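Local coordinates for protein putative fimbriae assembly chaperone (Salmonella typhimurium, PDB 2CO7) that probably acts as a periplasmic chaperone that helps fimbrial subunits to fold and holds them for assembly into pili, at residues 14-19 and 124-129; 165-170 and 181-186. All coordinates share one frame; numbering follows the deposited sequence.

Interaction 1 (14-19 and 124-129); sequences VKLGAT and ACDKLI. With SO4 (sulfate ion), chain D.
Asp-126, at the middle of this buried contact, lays its carboxylate against the turn that follows Leu-16. Its first torsion (chi1 -80°) sets CG beside its own backbone N, and from there OD1 comes within 2.6 Å of Ala-18 O. The carbonyl of Thr-19 also crowds the carboxyl group, Thr-19 O lying 3.1 Å from Asp-126 CG without a hydrogen bond to either carboxyl oxygen.

Leu-16 and Asp-126 run past each other in opposite senses, and the leucine methyl CD2 stops 3.6 Å from Asp-126 OD2. The same methyl reaches Ala-124 CB at 4.1 Å, while CG1 of Val-14 meets that CB at 3.9 Å. Ala-124 is thus covered by two branched side chains, forming the apolar end of the contact. At the polar end a water joins the backbones: it lies 2.6 Å from Thr-19 O and accepts a bond from Lys-127 N at 2.9 Å. The extended Lys-127 side chain leads away to a sulfate and to the backbone of the other protein in the assembly, much as the cleft lysine of PapD-like chaperones meets a bound subunit.

Both segments belong to the N-terminal immunoglobulin-like domain. Strand 10-16 pairs with strand 30-35; strand 116-131 lies between 91-100 and 20-24, and at Ala-124 and Cys-125 also forms a parallel ladder with a strand of the other protein, extending the sheet across the interface.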
# COMPACT_ATOMS: atom_id res chain seq x y z
N VAL B 14 -2.42 -10.93 5.57
CA VAL B 14 -1.04 -11.21 6.02
C VAL B 14 -0.74 -10.21 7.13
O VAL B 14 -1.23 -9.07 7.09
CB VAL B 14 0.01 -11.17 4.85
CG1 VAL B 14 0.23 -9.73 4.30
CG2 VAL B 14 1.33 -11.75 5.30
N LYS B 15 0.04 -10.61 8.15
CA LYS B 15 0.30 -9.71 9.27
C LYS B 15 1.77 -9.33 9.25
O LYS B 15 2.60 -10.22 9.18
CB LYS B 15 -0.02 -10.44 10.59
CG LYS B 15 0.30 -9.64 11.88
CD LYS B 15 0.03 -10.53 13.12
CE LYS B 15 0.51 -9.91 14.40
NZ LYS B 15 0.29 -10.82 15.56
N LEU B 16 2.08 -8.03 9.32
CA LEU B 16 3.46 -7.60 9.48
C LEU B 16 3.60 -7.00 10.87
O LEU B 16 2.65 -6.42 11.41
CB LEU B 16 3.84 -6.55 8.41
CG LEU B 16 4.20 -7.04 7.01
CD1 LEU B 16 3.33 -8.14 6.45
CD2 LEU B 16 4.32 -5.85 6.03
N GLY B 17 4.78 -7.15 11.45
CA GLY B 17 4.98 -6.71 12.82
C GLY B 17 4.97 -5.22 13.08
O GLY B 17 4.83 -4.78 14.22
N ALA B 18 5.14 -4.45 12.02
CA ALA B 18 5.21 -3.00 12.10
C ALA B 18 4.74 -2.44 10.75
O ALA B 18 4.65 -3.19 9.78
CB ALA B 18 6.63 -2.58 12.34
N THR B 19 4.50 -1.12 10.70
CA THR B 19 4.07 -0.41 9.50
C THR B 19 5.26 0.28 8.80
O THR B 19 5.14 0.67 7.64
CB THR B 19 2.98 0.66 9.77
OG1 THR B 19 3.47 1.64 10.72
CG2 THR B 19 1.66 0.01 10.23
N ALA B 124 1.67 -6.57 0.84
CA ALA B 124 1.69 -5.55 1.86
C ALA B 124 3.08 -4.95 1.87
O ALA B 124 4.05 -5.66 2.11
CB ALA B 124 1.37 -6.18 3.27
N CYS B 125 3.17 -3.62 1.71
CA CYS B 125 4.47 -2.95 1.64
C CYS B 125 4.63 -1.91 2.75
O CYS B 125 3.71 -1.09 3.00
CB CYS B 125 4.64 -2.30 0.25
SG CYS B 125 4.53 -3.48 -1.16
N ASP B 126 5.79 -1.95 3.41
CA ASP B 126 6.14 -0.95 4.45
C ASP B 126 7.26 -0.08 3.94
O ASP B 126 8.15 -0.55 3.23
CB ASP B 126 6.73 -1.62 5.71
CG ASP B 126 5.68 -2.23 6.63
OD1 ASP B 126 6.15 -2.68 7.69
OD2 ASP B 126 4.47 -2.26 6.36
N LYS B 127 7.26 1.18 4.36
CA LYS B 127 8.46 1.99 4.19
C LYS B 127 9.62 1.40 4.97
O LYS B 127 9.49 1.03 6.16
CB LYS B 127 8.21 3.44 4.62
CG LYS B 127 7.10 4.10 3.82
CD LYS B 127 6.72 5.47 4.38
CE LYS B 127 5.56 6.04 3.53
NZ LYS B 127 4.89 7.21 4.19
N LEU B 128 10.74 1.29 4.26
CA LEU B 128 12.02 0.89 4.84
C LEU B 128 12.93 2.13 4.70
O LEU B 128 13.40 2.48 3.60
CB LEU B 128 12.61 -0.31 4.10
CG LEU B 128 14.06 -0.66 4.46
CD1 LEU B 128 14.08 -1.09 5.97
CD2 LEU B 128 14.56 -1.81 3.58
N ILE B 129 13.15 2.78 5.82
CA ILE B 129 13.77 4.11 5.79
C ILE B 129 15.18 4.01 6.27
O ILE B 129 15.43 3.69 7.45
CB ILE B 129 12.95 5.19 6.57
CG1 ILE B 129 11.50 5.26 6.02
CG2 ILE B 129 13.60 6.61 6.46
CD1 ILE B 129 10.48 6.10 6.91
S SO4 D . 1.84 8.65 2.43
O1 SO4 D . 0.42 8.25 2.48
O2 SO4 D . 2.67 7.46 2.33
O3 SO4 D . 1.96 9.51 1.26
O4 SO4 D . 2.20 9.50 3.58
O HOH W 1 5.17 2.58 5.81

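Interaction 2 (165-170 and 181-186); sequences MNLASV and EYVPPF. With SO4 (sulfate ion), chain D.
Met-165 and Val-183 form a single antiparallel hydrogen-bonded bridge, with Met-165 N giving to Val-183 O (2.9 Å) and Val-183 N giving back to Met-165 O (3.0 Å). Beyond this bridge a water takes over, accepting from Leu-167 N and donating to Glu-181 O, so the two segments stay tied where they no longer pair directly.

Apolar groups pack beside the backbone bonds. Val-183 carries CG2 beside its own N, and this methyl meets CD2 of Leu-167 at 3.6 Å; the leucine reaches it with a nearly eclipsed second torsion (chi2 3°). Met-165 contributes mainly CB, since its chain bends and takes the sulfur away.

Asn-166 and Tyr-182 point the same way, side by side, with amide and ring planes 56° apart. OD1 touches the tyrosine CB at 3.3 Å and probably also accepts a hydrogen bond from Lys-127. Tyr-182 holds CG between its N and carbonyl carbon (chi1 65°), which brings the ring edge at CD1 to 3.5 Å from sulfate O2. Its backbone N donates to sulfate O3.

The contact joins the short strand 167-168, which pairs with strand 201-205, to the loop leading into strand 187-191. Val-183 leans on Val-157 and Asn-159 of strand 154-159, the central strand of the three-stranded sheet of the C-terminal domain.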
# COMPACT_ATOMS: atom_id res chain seq x y z
N MET B 165 9.18 13.03 6.13
CA MET B 165 8.19 13.56 7.07
C MET B 165 6.85 12.91 6.72
O MET B 165 6.22 13.23 5.71
CB MET B 165 8.12 15.10 6.96
CG MET B 165 9.30 15.81 7.62
SD MET B 165 9.16 15.70 9.44
CE MET B 165 10.75 16.39 9.97
N ASN B 166 6.45 11.96 7.53
CA ASN B 166 5.28 11.18 7.24
C ASN B 166 4.17 11.81 8.05
O ASN B 166 4.03 11.52 9.23
CB ASN B 166 5.57 9.72 7.62
CG ASN B 166 6.67 9.14 6.76
OD1 ASN B 166 6.52 9.01 5.53
ND2 ASN B 166 7.82 8.84 7.38
N LEU B 167 3.41 12.68 7.40
CA LEU B 167 2.44 13.50 8.12
C LEU B 167 1.12 12.77 8.35
O LEU B 167 0.64 12.04 7.49
CB LEU B 167 2.20 14.84 7.42
CG LEU B 167 3.25 15.97 7.55
CD1 LEU B 167 4.54 15.65 8.33
CD2 LEU B 167 3.57 16.43 6.14
N ALA B 168 0.56 12.94 9.55
CA ALA B 168 -0.77 12.44 9.84
C ALA B 168 -1.60 13.54 10.51
O ALA B 168 -1.04 14.51 11.05
CB ALA B 168 -0.69 11.21 10.73
N SER B 169 -2.92 13.38 10.46
CA SER B 169 -3.88 14.24 11.20
C SER B 169 -3.63 15.72 10.92
O SER B 169 -3.69 16.54 11.84
CB SER B 169 -3.80 13.94 12.70
OG SER B 169 -4.27 12.62 13.02
N VAL B 170 -3.32 16.06 9.67
CA VAL B 170 -3.17 17.47 9.22
C VAL B 170 -4.52 18.24 9.13
O VAL B 170 -5.46 17.77 8.49
CB VAL B 170 -2.45 17.56 7.84
CG1 VAL B 170 -2.23 19.00 7.45
CG2 VAL B 170 -1.13 16.80 7.82
N GLU B 181 1.00 13.86 0.41
CA GLU B 181 1.90 12.70 0.39
C GLU B 181 3.03 12.91 1.41
O GLU B 181 3.25 14.04 1.88
CB GLU B 181 2.48 12.52 -1.01
CG GLU B 181 1.47 12.08 -2.08
CD GLU B 181 1.96 12.31 -3.51
OE1 GLU B 181 2.94 13.07 -3.72
OE2 GLU B 181 1.34 11.74 -4.44
N TYR B 182 3.75 11.85 1.77
CA TYR B 182 4.93 12.01 2.62
C TYR B 182 5.88 13.00 1.95
O TYR B 182 5.91 13.08 0.73
CB TYR B 182 5.63 10.68 2.88
CG TYR B 182 6.24 9.99 1.69
CD1 TYR B 182 5.56 8.93 1.05
CD2 TYR B 182 7.52 10.34 1.25
CE1 TYR B 182 6.16 8.26 -0.03
CE2 TYR B 182 8.13 9.68 0.18
CZ TYR B 182 7.47 8.64 -0.44
OH TYR B 182 8.15 8.04 -1.47
N VAL B 183 6.55 13.81 2.75
CA VAL B 183 7.46 14.84 2.26
C VAL B 183 8.91 14.37 2.41
O VAL B 183 9.39 14.18 3.53
CB VAL B 183 7.28 16.17 3.03
CG1 VAL B 183 7.90 17.28 2.24
CG2 VAL B 183 5.78 16.46 3.27
N PRO B 184 9.60 14.14 1.28
CA PRO B 184 11.01 13.72 1.39
C PRO B 184 11.94 14.75 2.02
O PRO B 184 11.59 15.95 2.17
CB PRO B 184 11.38 13.40 -0.09
CG PRO B 184 10.02 13.05 -0.72
CD PRO B 184 9.18 14.19 -0.13
N PRO B 185 13.18 14.31 2.36
CA PRO B 185 14.17 15.24 2.87
C PRO B 185 14.37 16.44 1.94
O PRO B 185 14.34 16.29 0.72
CB PRO B 185 15.45 14.39 2.91
CG PRO B 185 14.94 12.98 3.14
CD PRO B 185 13.71 12.94 2.24
N PHE B 186 14.57 17.64 2.50
CA PHE B 186 14.94 18.81 1.69
C PHE B 186 14.02 18.98 0.46
O PHE B 186 14.47 19.19 -0.67
CB PHE B 186 16.43 18.73 1.28
CG PHE B 186 17.38 18.51 2.44
CD1 PHE B 186 17.46 19.46 3.46
CD2 PHE B 186 18.18 17.39 2.52
CE1 PHE B 186 18.35 19.28 4.54
CE2 PHE B 186 19.10 17.21 3.60
CZ PHE B 186 19.16 18.13 4.60
S SO4 D . 1.84 8.65 2.43
O1 SO4 D . 0.42 8.25 2.48
O2 SO4 D . 2.67 7.46 2.33
O3 SO4 D . 1.96 9.51 1.26
O4 SO4 D . 2.20 9.50 3.58
O HOH W 2 2.89 13.50 4.63

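Overall arrangement
Interaction 1 belongs to the N-terminal domain and interaction 2 to the C-terminal domain of the PapD-like chaperone; they follow one another along the chain and meet across the cleft between the domains. Their centres are 18 Å apart, yet Lys-127 spans the gap: its NZ lies 2.8 Å from Asn-166 OD1, a probable hydrogen bond, and 3.6 Å from CD1 of Tyr-182. Ile-129 CD1 packs on Asn-166 ND2 at 3.9 Å. A sulfate, probably from the crystallisation liquor, is shared, held by the lysine of interaction 1, the tyrosine backbone of interaction 2 and residues of the other protein chain. The other protein also reaches both contacts, consistent with a cleft that receives a fimbrial subunit.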